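Local atomic coordinates of protease Do-like 1, chloroplastic (PDB entry 3QO6), a protein that acts as a chloroplast serine protease that is required at high temperature and may take part in degrading damaged proteins. Residues B[95-100]-B[228-233]; B[165-170]-B[211-216]; B[251-256]-B[292-297]; B[283-288]-B[316-321]. One frame throughout, in Å; residues are numbered along the deposited sequence.

Interaction 1. Residues B[95-100]-B[228-233]; sequences GFDQDK and GKVTRP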
loop_
_atom_site.group_PDB
_atom_site.type_symbol
_atom_site.label_atom_id
_atom_site.label_comp_id
_atom_site.label_asym_id
_atom_site.label_seq_id
_atom_site.Cartn_x
_atom_site.Cartn_y
_atom_site.Cartn_z
ATOM N N GLY B 95 8.504 -39.997 6.867
ATOM C CA GLY B 95 9.798 -39.366 6.621
ATOM C C GLY B 95 9.764 -38.348 5.485
ATOM O O GLY B 95 8.736 -38.162 4.836
ATOM N N PHE B 96 10.887 -37.697 5.210
ATOM C CA PHE B 96 10.878 -36.689 4.172
ATOM C C PHE B 96 12.230 -36.137 3.692
ATOM O O PHE B 96 13.218 -36.114 4.422
ATOM C CB PHE B 96 10.000 -35.541 4.651
ATOM C CG PHE B 96 10.537 -34.830 5.861
ATOM C CD1 PHE B 96 11.586 -33.911 5.743
ATOM C CD2 PHE B 96 10.014 -35.092 7.134
ATOM C CE1 PHE B 96 12.115 -33.258 6.889
ATOM C CE2 PHE B 96 10.533 -34.447 8.282
ATOM C CZ PHE B 96 11.580 -33.536 8.158
ATOM N N ASP B 97 12.244 -35.662 2.448
ATOM C CA ASP B 97 13.440 -35.098 1.829
ATOM C C ASP B 97 13.185 -33.634 1.514
ATOM O O ASP B 97 12.463 -33.341 0.578
ATOM C CB ASP B 97 13.725 -35.822 0.527
ATOM C CG ASP B 97 15.049 -35.449 -0.053
ATOM O OD1 ASP B 97 15.568 -34.353 0.260
ATOM O OD2 ASP B 97 15.575 -36.256 -0.832
ATOM N N GLN B 98 13.784 -32.719 2.266
ATOM C CA GLN B 98 13.558 -31.290 2.040
ATOM C C GLN B 98 14.095 -30.755 0.733
ATOM O O GLN B 98 13.557 -29.806 0.172
ATOM C CB GLN B 98 14.182 -30.456 3.147
ATOM C CG GLN B 98 13.465 -30.500 4.454
ATOM C CD GLN B 98 13.905 -29.354 5.335
ATOM O OE1 GLN B 98 15.087 -29.005 5.350
ATOM N NE2 GLN B 98 12.964 -28.760 6.079
ATOM N N ASP B 99 15.171 -31.347 0.251
ATOM C CA ASP B 99 15.750 -30.860 -0.969
ATOM C C ASP B 99 14.878 -31.051 -2.173
ATOM O O ASP B 99 14.778 -30.157 -2.994
ATOM C CB ASP B 99 17.116 -31.491 -1.191
ATOM C CG ASP B 99 18.160 -30.897 -0.285
ATOM O OD1 ASP B 99 17.944 -29.764 0.218
ATOM O OD2 ASP B 99 19.198 -31.555 -0.089
ATOM N N LYS B 100 14.242 -32.206 -2.280
ATOM C CA LYS B 100 13.380 -32.472 -3.413
ATOM C C LYS B 100 11.915 -32.305 -3.030
ATOM O O LYS B 100 11.026 -32.775 -3.733
ATOM C CB LYS B 100 13.639 -33.885 -3.928
ATOM C CG LYS B 100 15.111 -34.199 -4.147
ATOM C CD LYS B 100 15.661 -33.341 -5.265
ATOM C CE LYS B 100 17.123 -33.625 -5.558
ATOM N NZ LYS B 100 17.640 -32.651 -6.588
ATOM N N GLY B 228 13.422 -44.078 6.585
ATOM C CA GLY B 228 12.768 -42.862 7.048
ATOM C C GLY B 228 13.623 -41.627 6.951
ATOM O O GLY B 228 13.394 -40.661 7.655
ATOM N N LYS B 229 14.600 -41.649 6.055
ATOM C CA LYS B 229 15.501 -40.518 5.880
ATOM C C LYS B 229 16.204 -40.781 4.572
ATOM O O LYS B 229 16.191 -41.906 4.083
ATOM C CB LYS B 229 16.512 -40.472 7.046
ATOM C CG LYS B 229 17.947 -40.004 6.706
ATOM C CD LYS B 229 18.743 -39.655 7.989
ATOM C CE LYS B 229 20.105 -38.941 7.712
ATOM N NZ LYS B 229 21.343 -39.806 7.453
ATOM N N VAL B 230 16.788 -39.747 3.986
ATOM C CA VAL B 230 17.528 -39.900 2.746
ATOM C C VAL B 230 18.889 -39.369 3.092
ATOM O O VAL B 230 18.999 -38.323 3.719
ATOM C CB VAL B 230 16.924 -39.073 1.598
ATOM C CG1 VAL B 230 17.962 -38.810 0.552
ATOM C CG2 VAL B 230 15.804 -39.845 0.949
ATOM N N THR B 231 19.937 -40.079 2.714
ATOM C CA THR B 231 21.254 -39.588 3.075
ATOM C C THR B 231 21.944 -38.964 1.889
ATOM O O THR B 231 22.216 -39.624 0.866
ATOM C CB THR B 231 22.110 -40.710 3.715
ATOM O OG1 THR B 231 21.579 -41.007 5.011
ATOM C CG2 THR B 231 23.564 -40.282 3.856
ATOM N N ARG B 232 22.224 -37.673 2.042
ATOM C CA ARG B 232 22.846 -36.893 0.991
ATOM C C ARG B 232 24.224 -36.377 1.362
ATOM O O ARG B 232 24.469 -35.901 2.472
ATOM C CB ARG B 232 21.915 -35.726 0.630
ATOM C CG ARG B 232 20.494 -36.143 0.181
ATOM C CD ARG B 232 19.607 -34.921 0.010
ATOM N NE ARG B 232 18.443 -35.182 -0.828
ATOM C CZ ARG B 232 18.500 -35.790 -2.012
ATOM N NH1 ARG B 232 19.666 -36.212 -2.495
ATOM N NH2 ARG B 232 17.395 -35.963 -2.726
ATOM N N PRO B 233 25.145 -36.429 0.405
ATOM C CA PRO B 233 26.539 -35.988 0.568
ATOM C C PRO B 233 26.742 -34.478 0.706
ATOM O O PRO B 233 25.948 -33.700 0.207
ATOM C CB PRO B 233 27.197 -36.507 -0.701
ATOM C CG PRO B 233 26.063 -36.282 -1.735
ATOM C CD PRO B 233 24.840 -36.774 -0.998
#

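Interaction 2. Residues B[165-170]-B[211-216]; sequences IQDVIQ and SIPVDT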
loop_
_atom_site.group_PDB
_atom_site.type_symbol
_atom_site.label_atom_id
_atom_site.label_comp_id
_atom_site.label_asym_id
_atom_site.label_seq_id
_atom_site.Cartn_x
_atom_site.Cartn_y
_atom_site.Cartn_z
ATOM N N ILE B 165 16.185 -27.525 -7.263
ATOM C CA ILE B 165 15.700 -28.864 -7.539
ATOM C C ILE B 165 15.929 -29.041 -9.030
ATOM O O ILE B 165 15.412 -28.269 -9.834
ATOM C CB ILE B 165 14.206 -29.020 -7.255
ATOM C CG1 ILE B 165 13.884 -28.550 -5.835
ATOM C CG2 ILE B 165 13.808 -30.466 -7.416
ATOM C CD1 ILE B 165 12.395 -28.704 -5.428
ATOM N N GLN B 166 16.724 -30.036 -9.400
ATOM C CA GLN B 166 17.015 -30.277 -10.798
ATOM C C GLN B 166 15.949 -31.141 -11.448
ATOM O O GLN B 166 15.079 -31.695 -10.786
ATOM C CB GLN B 166 18.364 -30.984 -10.934
ATOM C CG GLN B 166 19.580 -30.087 -11.151
ATOM C CD GLN B 166 19.932 -29.226 -9.947
ATOM O OE1 GLN B 166 20.041 -29.717 -8.814
ATOM N NE2 GLN B 166 20.136 -27.933 -10.191
ATOM N N ASP B 167 16.031 -31.244 -12.762
ATOM C CA ASP B 167 15.149 -32.086 -13.553
ATOM C C ASP B 167 13.640 -31.902 -13.474
ATOM O O ASP B 167 12.901 -32.845 -13.772
ATOM C CB ASP B 167 15.458 -33.550 -13.258
ATOM C CG ASP B 167 15.414 -34.411 -14.514
ATOM O OD1 ASP B 167 16.432 -34.452 -15.256
ATOM O OD2 ASP B 167 14.354 -35.032 -14.775
ATOM N N VAL B 168 13.178 -30.707 -13.116
ATOM C CA VAL B 168 11.751 -30.443 -12.988
ATOM C C VAL B 168 10.898 -30.397 -14.265
ATOM O O VAL B 168 11.360 -29.979 -15.335
ATOM C CB VAL B 168 11.568 -29.141 -12.217
ATOM C CG1 VAL B 168 10.088 -28.743 -12.132
ATOM C CG2 VAL B 168 12.158 -29.321 -10.848
ATOM N N ILE B 169 9.644 -30.831 -14.147
ATOM C CA ILE B 169 8.706 -30.804 -15.283
ATOM C C ILE B 169 7.884 -29.495 -15.289
ATOM O O ILE B 169 7.479 -29.019 -14.234
ATOM C CB ILE B 169 7.689 -31.946 -15.223
ATOM C CG1 ILE B 169 8.389 -33.301 -15.343
ATOM C CG2 ILE B 169 6.679 -31.776 -16.348
ATOM C CD1 ILE B 169 7.477 -34.477 -15.020
ATOM N N GLN B 170 7.643 -28.930 -16.477
ATOM C CA GLN B 170 6.877 -27.690 -16.633
ATOM C C GLN B 170 5.596 -27.980 -17.420
ATOM O O GLN B 170 5.645 -28.645 -18.453
ATOM C CB GLN B 170 7.705 -26.673 -17.389
ATOM C CG GLN B 170 7.138 -25.303 -17.358
ATOM C CD GLN B 170 7.938 -24.363 -18.207
ATOM O OE1 GLN B 170 9.159 -24.417 -18.217
ATOM N NE2 GLN B 170 7.258 -23.489 -18.927
ATOM N N SER B 211 6.440 -29.809 -11.694
ATOM C CA SER B 211 6.238 -31.076 -10.999
ATOM C C SER B 211 7.594 -31.753 -10.806
ATOM O O SER B 211 8.455 -31.698 -11.707
ATOM C CB SER B 211 5.346 -31.990 -11.813
ATOM O OG SER B 211 4.093 -31.385 -12.005
ATOM N N ILE B 212 7.796 -32.359 -9.636
ATOM C CA ILE B 212 9.049 -33.065 -9.377
ATOM C C ILE B 212 8.825 -34.335 -10.197
ATOM O O ILE B 212 7.762 -34.965 -10.076
ATOM C CB ILE B 212 9.229 -33.473 -7.876
ATOM C CG1 ILE B 212 9.208 -32.250 -6.947
ATOM C CG2 ILE B 212 10.557 -34.186 -7.715
ATOM C CD1 ILE B 212 10.275 -31.244 -7.260
ATOM N N PRO B 213 9.799 -34.715 -11.049
ATOM C CA PRO B 213 9.637 -35.919 -11.872
ATOM C C PRO B 213 9.572 -37.218 -11.077
ATOM O O PRO B 213 10.323 -37.444 -10.126
ATOM C CB PRO B 213 10.823 -35.858 -12.818
ATOM C CG PRO B 213 11.887 -35.173 -11.974
ATOM C CD PRO B 213 11.138 -34.113 -11.229
ATOM N N VAL B 214 8.648 -38.064 -11.489
ATOM C CA VAL B 214 8.418 -39.348 -10.864
ATOM C C VAL B 214 9.674 -40.179 -10.611
ATOM O O VAL B 214 9.811 -40.802 -9.559
ATOM C CB VAL B 214 7.435 -40.156 -11.720
ATOM C CG1 VAL B 214 8.056 -40.449 -13.065
ATOM C CG2 VAL B 214 7.001 -41.406 -10.988
ATOM N N ASP B 215 10.593 -40.195 -11.564
ATOM C CA ASP B 215 11.798 -40.979 -11.390
ATOM C C ASP B 215 12.560 -40.605 -10.118
ATOM O O ASP B 215 12.966 -41.487 -9.346
ATOM C CB ASP B 215 12.700 -40.869 -12.629
ATOM C CG ASP B 215 12.112 -41.602 -13.837
ATOM O OD1 ASP B 215 10.982 -42.159 -13.728
ATOM O OD2 ASP B 215 12.785 -41.622 -14.897
ATOM N N THR B 216 12.745 -39.317 -9.858
ATOM C CA THR B 216 13.464 -39.002 -8.653
ATOM C C THR B 216 12.551 -39.239 -7.438
ATOM O O THR B 216 13.026 -39.507 -6.337
ATOM C CB THR B 216 14.108 -37.560 -8.719
ATOM O OG1 THR B 216 13.471 -36.669 -7.805
ATOM C CG2 THR B 216 14.046 -37.018 -10.118
#

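Interaction 3. Residues B[251-256]-B[292-297]; sequences SGVLVL and TKVSNG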
loop_
_atom_site.group_PDB
_atom_site.type_symbol
_atom_site.label_atom_id
_atom_site.label_comp_id
_atom_site.label_asym_id
_atom_site.label_seq_id
_atom_site.Cartn_x
_atom_site.Cartn_y
_atom_site.Cartn_z
ATOM N N SER B 251 35.024 -15.645 -10.750
ATOM C CA SER B 251 34.621 -16.610 -11.766
ATOM C C SER B 251 33.706 -17.722 -11.248
ATOM O O SER B 251 32.583 -17.872 -11.731
ATOM C CB SER B 251 35.862 -17.229 -12.418
ATOM O OG SER B 251 36.626 -16.236 -13.098
ATOM N N GLY B 252 34.184 -18.491 -10.272
ATOM C CA GLY B 252 33.391 -19.585 -9.723
ATOM C C GLY B 252 32.667 -19.332 -8.405
ATOM O O GLY B 252 32.010 -18.304 -8.244
ATOM N N VAL B 253 32.784 -20.269 -7.462
ATOM C CA VAL B 253 32.125 -20.147 -6.154
ATOM C C VAL B 253 33.128 -19.816 -5.058
ATOM O O VAL B 253 34.101 -20.546 -4.854
ATOM C CB VAL B 253 31.422 -21.464 -5.738
ATOM C CG1 VAL B 253 30.524 -21.219 -4.556
ATOM C CG2 VAL B 253 30.637 -22.017 -6.877
ATOM N N LEU B 254 32.876 -18.734 -4.334
ATOM C CA LEU B 254 33.761 -18.300 -3.254
ATOM C C LEU B 254 33.429 -19.045 -1.966
ATOM O O LEU B 254 32.337 -18.858 -1.426
ATOM C CB LEU B 254 33.560 -16.796 -3.021
ATOM C CG LEU B 254 34.454 -15.974 -2.093
ATOM C CD1 LEU B 254 33.846 -14.595 -1.974
ATOM C CD2 LEU B 254 34.572 -16.592 -0.729
ATOM N N VAL B 255 34.329 -19.876 -1.445
ATOM C CA VAL B 255 33.955 -20.521 -0.196
ATOM C C VAL B 255 34.168 -19.500 0.913
ATOM O O VAL B 255 35.211 -18.869 1.010
ATOM C CB VAL B 255 34.715 -21.886 0.117
ATOM C CG1 VAL B 255 35.214 -22.554 -1.153
ATOM C CG2 VAL B 255 35.787 -21.682 1.129
ATOM N N LEU B 256 33.135 -19.297 1.711
ATOM C CA LEU B 256 33.198 -18.363 2.800
ATOM C C LEU B 256 33.702 -19.108 4.020
ATOM O O LEU B 256 34.505 -18.584 4.793
ATOM C CB LEU B 256 31.807 -17.799 3.063
ATOM C CG LEU B 256 31.172 -17.080 1.862
ATOM C CD1 LEU B 256 29.788 -16.555 2.233
ATOM C CD2 LEU B 256 32.073 -15.929 1.419
ATOM N N THR B 292 33.569 -31.504 -14.360
ATOM C CA THR B 292 32.655 -30.410 -14.624
ATOM C C THR B 292 33.098 -29.089 -14.007
ATOM O O THR B 292 33.563 -29.038 -12.863
ATOM C CB THR B 292 31.265 -30.748 -14.114
ATOM O OG1 THR B 292 30.856 -32.009 -14.661
ATOM C CG2 THR B 292 30.277 -29.664 -14.526
ATOM N N LYS B 293 32.945 -28.023 -14.788
ATOM C CA LYS B 293 33.315 -26.687 -14.357
ATOM C C LYS B 293 32.215 -26.078 -13.513
ATOM O O LYS B 293 31.035 -26.372 -13.697
ATOM C CB LYS B 293 33.564 -25.779 -15.559
ATOM C CG LYS B 293 33.888 -24.354 -15.156
ATOM C CD LYS B 293 34.061 -23.433 -16.351
ATOM C CE LYS B 293 34.538 -22.050 -15.903
ATOM N NZ LYS B 293 34.693 -21.098 -17.046
ATOM N N VAL B 294 32.613 -25.206 -12.601
ATOM C CA VAL B 294 31.672 -24.550 -11.718
ATOM C C VAL B 294 31.830 -23.048 -11.898
ATOM O O VAL B 294 32.918 -22.514 -11.681
ATOM C CB VAL B 294 31.973 -24.928 -10.249
ATOM C CG1 VAL B 294 31.206 -24.039 -9.321
ATOM C CG2 VAL B 294 31.631 -26.387 -9.997
ATOM N N SER B 295 30.764 -22.364 -12.303
ATOM C CA SER B 295 30.822 -20.912 -12.494
ATOM C C SER B 295 29.974 -20.162 -11.477
ATOM O O SER B 295 30.120 -18.958 -11.318
ATOM C CB SER B 295 30.353 -20.528 -13.897
ATOM O OG SER B 295 31.333 -20.806 -14.877
ATOM N N ASN B 296 29.096 -20.882 -10.783
ATOM C CA ASN B 296 28.200 -20.285 -9.788
ATOM C C ASN B 296 27.585 -21.372 -8.903
ATOM O O ASN B 296 27.912 -22.558 -9.036
ATOM C CB ASN B 296 27.071 -19.583 -10.499
ATOM C CG ASN B 296 26.323 -20.518 -11.398
ATOM O OD1 ASN B 296 26.555 -20.565 -12.607
ATOM N ND2 ASN B 296 25.439 -21.309 -10.806
ATOM N N GLY B 297 26.662 -20.964 -8.035
ATOM C CA GLY B 297 26.011 -21.903 -7.136
ATOM C C GLY B 297 25.333 -23.061 -7.842
ATOM O O GLY B 297 25.629 -24.216 -7.574
#

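Interaction 4. Residues B[283-288]-B[316-321]; sequences GDIITS and EVLRGD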
loop_
_atom_site.group_PDB
_atom_site.type_symbol
_atom_site.label_atom_id
_atom_site.label_comp_id
_atom_site.label_asym_id
_atom_site.label_seq_id
_atom_site.Cartn_x
_atom_site.Cartn_y
_atom_site.Cartn_z
ATOM N N GLY B 283 38.666 -16.587 0.558
ATOM C CA GLY B 283 38.973 -17.979 0.801
ATOM C C GLY B 283 39.122 -18.567 -0.586
ATOM O O GLY B 283 39.165 -17.822 -1.575
ATOM N N ASP B 284 39.187 -19.890 -0.681
ATOM C CA ASP B 284 39.335 -20.517 -1.986
ATOM C C ASP B 284 38.134 -20.248 -2.895
ATOM O O ASP B 284 37.044 -19.943 -2.432
ATOM C CB ASP B 284 39.540 -22.033 -1.835
ATOM C CG ASP B 284 40.780 -22.374 -1.034
ATOM O OD1 ASP B 284 41.690 -21.524 -0.968
ATOM O OD2 ASP B 284 40.845 -23.490 -0.476
ATOM N N ILE B 285 38.350 -20.354 -4.197
ATOM C CA ILE B 285 37.277 -20.160 -5.147
ATOM C C ILE B 285 37.188 -21.428 -5.977
ATOM O O ILE B 285 38.144 -21.802 -6.641
ATOM C CB ILE B 285 37.540 -18.980 -6.073
ATOM C CG1 ILE B 285 37.666 -17.705 -5.266
ATOM C CG2 ILE B 285 36.404 -18.834 -7.039
ATOM C CD1 ILE B 285 38.139 -16.562 -6.085
ATOM N N ILE B 286 36.040 -22.091 -5.928
ATOM C CA ILE B 286 35.861 -23.323 -6.662
ATOM C C ILE B 286 35.525 -22.966 -8.092
ATOM O O ILE B 286 34.542 -22.270 -8.350
ATOM C CB ILE B 286 34.739 -24.164 -6.037
ATOM C CG1 ILE B 286 35.034 -24.358 -4.551
ATOM C CG2 ILE B 286 34.627 -25.512 -6.744
ATOM C CD1 ILE B 286 33.905 -24.980 -3.788
ATOM N N THR B 287 36.359 -23.446 -9.012
ATOM C CA THR B 287 36.204 -23.176 -10.432
ATOM C C THR B 287 35.806 -24.448 -11.173
ATOM O O THR B 287 35.299 -24.409 -12.297
ATOM C CB THR B 287 37.527 -22.609 -11.014
ATOM O OG1 THR B 287 38.568 -23.594 -10.921
ATOM C CG2 THR B 287 37.958 -21.363 -10.220
ATOM N N SER B 288 36.035 -25.583 -10.525
ATOM C CA SER B 288 35.688 -26.865 -11.109
ATOM C C SER B 288 35.664 -27.935 -10.028
ATOM O O SER B 288 36.334 -27.824 -8.995
ATOM C CB SER B 288 36.699 -27.265 -12.184
ATOM O OG SER B 288 37.810 -27.946 -11.617
ATOM N N GLU B 316 38.909 -28.278 -7.854
ATOM C CA GLU B 316 39.910 -27.297 -8.232
ATOM C C GLU B 316 39.525 -25.924 -7.684
ATOM O O GLU B 316 38.404 -25.472 -7.865
ATOM C CB GLU B 316 39.993 -27.280 -9.755
ATOM C CG GLU B 316 40.752 -26.144 -10.390
ATOM C CD GLU B 316 40.533 -26.131 -11.901
ATOM O OE1 GLU B 316 40.938 -27.117 -12.568
ATOM O OE2 GLU B 316 39.937 -25.149 -12.416
ATOM N N VAL B 317 40.452 -25.269 -7.000
ATOM C CA VAL B 317 40.184 -23.951 -6.446
ATOM C C VAL B 317 41.176 -22.912 -6.954
ATOM O O VAL B 317 42.218 -23.248 -7.507
ATOM C CB VAL B 317 40.288 -23.937 -4.901
ATOM C CG1 VAL B 317 39.410 -25.010 -4.317
ATOM C CG2 VAL B 317 41.743 -24.122 -4.457
ATOM N N LEU B 318 40.830 -21.645 -6.774
ATOM C CA LEU B 318 41.706 -20.552 -7.141
ATOM C C LEU B 318 42.074 -19.970 -5.792
ATOM O O LEU B 318 41.300 -19.237 -5.183
ATOM C CB LEU B 318 40.981 -19.509 -7.991
ATOM C CG LEU B 318 41.657 -18.135 -8.109
ATOM C CD1 LEU B 318 43.112 -18.296 -8.491
ATOM C CD2 LEU B 318 40.939 -17.298 -9.139
ATOM N N ARG B 319 43.245 -20.356 -5.308
ATOM C CA ARG B 319 43.748 -19.880 -4.035
ATOM C C ARG B 319 44.502 -18.591 -4.333
ATOM O O ARG B 319 44.316 -18.003 -5.399
ATOM C CB ARG B 319 44.666 -20.942 -3.422
ATOM C CG ARG B 319 45.107 -20.657 -1.998
ATOM C CD ARG B 319 45.611 -21.919 -1.308
ATOM N NE ARG B 319 44.539 -22.883 -1.053
ATOM C CZ ARG B 319 44.675 -23.980 -0.308
ATOM N NH1 ARG B 319 45.843 -24.261 0.258
ATOM N NH2 ARG B 319 43.642 -24.790 -0.112
ATOM N N GLY B 320 45.345 -18.145 -3.410
ATOM C CA GLY B 320 46.085 -16.911 -3.624
ATOM C C GLY B 320 46.768 -16.727 -4.976
ATOM O O GLY B 320 47.990 -16.883 -5.084
ATOM N N ASP B 321 45.986 -16.400 -6.009
ATOM C CA ASP B 321 46.506 -16.154 -7.367
ATOM C C ASP B 321 47.117 -17.319 -8.154
ATOM O O ASP B 321 47.695 -17.110 -9.222
ATOM C CB ASP B 321 47.516 -14.995 -7.336
ATOM C CG ASP B 321 46.877 -13.671 -6.922
ATOM O OD1 ASP B 321 46.103 -13.092 -7.723
ATOM O OD2 ASP B 321 47.143 -13.215 -5.785
#

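Interaction 1. Residues B[95-100]-B[228-233]
Arg232, in the linker that follows helix 214-227, drives its guanidinium onto the carboxylate of Asp97 at the end of strand 88-97, carried there by a chain extended from CG to NE. NE gives Asp97 OD1 an almost straight hydrogen bond (3.2 Å, 177° at the hydrogen), meeting that oxygen on its syn side. The second link is shorter but bent: Arg232 NH2 stands 2.6 Å from Asp97 OD2, a salt bridge whose hydrogen bond is weak. The two planar groups are turned 48° against each other, so the pair is no coplanar fork. A further negative charge comes from Asp99, whose OD2 lies 3.8 Å from Arg232 NE and well out of the guanidinium plane, a long ion pair held by charge alone. Val230 CG1 covers the rim of one guanidinium face, while Lys100 CG packs against Arg232 NH2.

Behind this shell, Asp97 OD1 also takes a weak hydrogen bond from Asp99 N, which helps fix the carboxylate. Lys100 NZ, 5.1 Å from Arg232 NH2, is paired with Asp305, and Ile220 of helix 214-227 packs against Asp97, Lys100 and Arg232. Earlier in the strand, Gly95 CA comes within 4.6 Å of Gly228 CA. The Asp97 carboxylate probably balances most of the arginine's charge, with a weaker contribution from Asp99, itself weakly drawn to Arg163; the salt bridge joins strand 88-97 to the segment after helix 214-227.

Interaction 2. Residues B[165-170]-B[211-216]
Strands 168-170 and 211-213 run antiparallel with a strong twist, their directions 132° apart, and Ile169 and Ser211 form a hydrogen-bonded pair: Ile169 N to Ser211 O is 2.8 Å and Ser211 N to Ile169 O is 2.9 Å. Beyond this pair, side chains pack on each other and on the backbone. Pro213 packs its CG against the corner at Asp167, 3.1 Å from Asp167 O and 3.7 Å from Asp167 OD2. On the same proline, CB meets Ile169 CD1 at 4.2 Å.

Ile212 starts off away from the opposite strand, but its chain bends at chi2 (-59°) and brings CD1 back to Ile165. There the two isoleucines cross at about a right angle, Ile212 CD1 touching Ile165 CG2 at 3.6 Å with Ile165 CD1 close by. Val168 lays CG1 against the carbonyl oxygen of Ser211, 3.4 Å away.

Asp167 and Val168 both face Arg154 on strand 143-157, a G1 beta bulge that lets the chain turn its corner. Gln170 NE2 is hydrogen-bonded to Thr143 OG1 of a second subunit, while Pro213 is the N-cap of helix 214-227. The arrangement belongs to the second beta-barrel of the trypsin-like S1C fold, and the side chain of Ile165 lies about 5 Å from that of Asp101, predicted to belong to the charge relay system.

Interaction 3. Residues B[251-256]-B[292-297]
Val253 and Val294 meet methyl to methyl: CG2 of the first lies 3.2 Å from CG1 of the second, a tight approach, with the two side chains slanting across each other. In Val294 the touching methyl is the one anti to the backbone N (chi1 168°); in Val253 it is the one set beside the backbone N. The same Val253 methyl also reaches the chain beyond, with Asn296 O at 3.5 Å and Gly297 N at 4.3 Å, so it is tucked into the bend that 294-297 makes on its way into a helix.

The rest of the contact is backbone against backbone. Gly252 and Ser295 have their CA atoms only 4.0 Å apart, and Gly252 CA sits 3.6 Å from Val294 O. Ser295 points its side chain away overall, and its CA lies 3.6 Å from Ser251 O in a CA-H...O contact. No hydrogen bond crosses between the two segments; they pack together beside strand 285-289, the neighbour common to both.

All of this lies in the PDZ domain. Strand 253-257 is bonded through Val253 to Ile286 of strand 285-289 and through Leu254 to Ala240. Val294 packs on Val289 of that central strand and on Leu300 of helix 297-304, for which Asn296 is the N-cap. Ser295 N is hydrogen-bonded to Asp299 OD2 and Gly297 N to Asp242 OD1, at the start of helix 297-304.

Interaction 4. Residues B[283-288]-B[316-321]
Strand 285-288 pairs antiparallel with 316-318, and its backbone bonds come first: Leu318 N to Ile285 O at 2.7 Å, Thr287 N to Glu316 O at 3.1 Å and Glu316 N to Ser288 O at 2.9 Å. Thr287 and Ser288 both face Glu316, a classic beta bulge that shifts the register by one. Between the bonds Ile286 and Val317 form a non-hydrogen-bonded pair.

The charged contact is at the other end. Arg319 grips Asp284 side-on with two nitrogens, NE to OD1 at 3.2 Å and NH2 to OD2 at 3.1 Å. Carboxylate and guanidinium planes are only 12° apart, yet each oxygen lies tilted out of the guanidinium plane, so the two groups are stepped. A bend at chi3 (-69°) folds the arginine back alongside Asp284, whose OD2 is also bonded by Gln270 N.

A hydroxyl-to-carboxylate bond spans the bulge. Thr287 OG1 donates to Glu316 OE2 at 2.6 Å, meeting the carboxylate on its anti side, and the extended glutamate crosses the threonine at about a right angle. Lys323 offers the same oxygen a weak, long ion pair.

Among the apolar contacts, Ile285 CB and Leu318 CB lie 4.0 Å apart on one face of the sheet; on the other Ile286 CG1 approaches Val317 CG1. Beside the salt bridge, Asp284 CB meets Val317 CB at 3.7 Å.

In the PDZ sheet, strand 285-289 is flanked by 253-257, while 312-318 pairs onward with 326-332. Arg279 of the fourth subunit packs on Ile285 and Leu318.

Overall arrangement
Following the chain from the N terminus, segment 95-100 of the protease domain comes first, and it waits until 228-233 for its partner. Interaction 2 opens and closes within that span, joining 165-170 to 211-216, and the two contacts touch where Asp99 and Lys100 meet Ile165 and Ile212. Interaction 1 fastens the segment after helix 214-227 back onto strand 88-97. Both remaining contacts come after interaction 1 has closed, within the PDZ domain, and they cross each other: 251-256 and 283-288 open before 292-297 closes interaction 3 and 316-321 closes interaction 4. They share one sheet, strand 285-289 lying next to both 253-257 and 292-293, and have no contact with interactions 1 and 2.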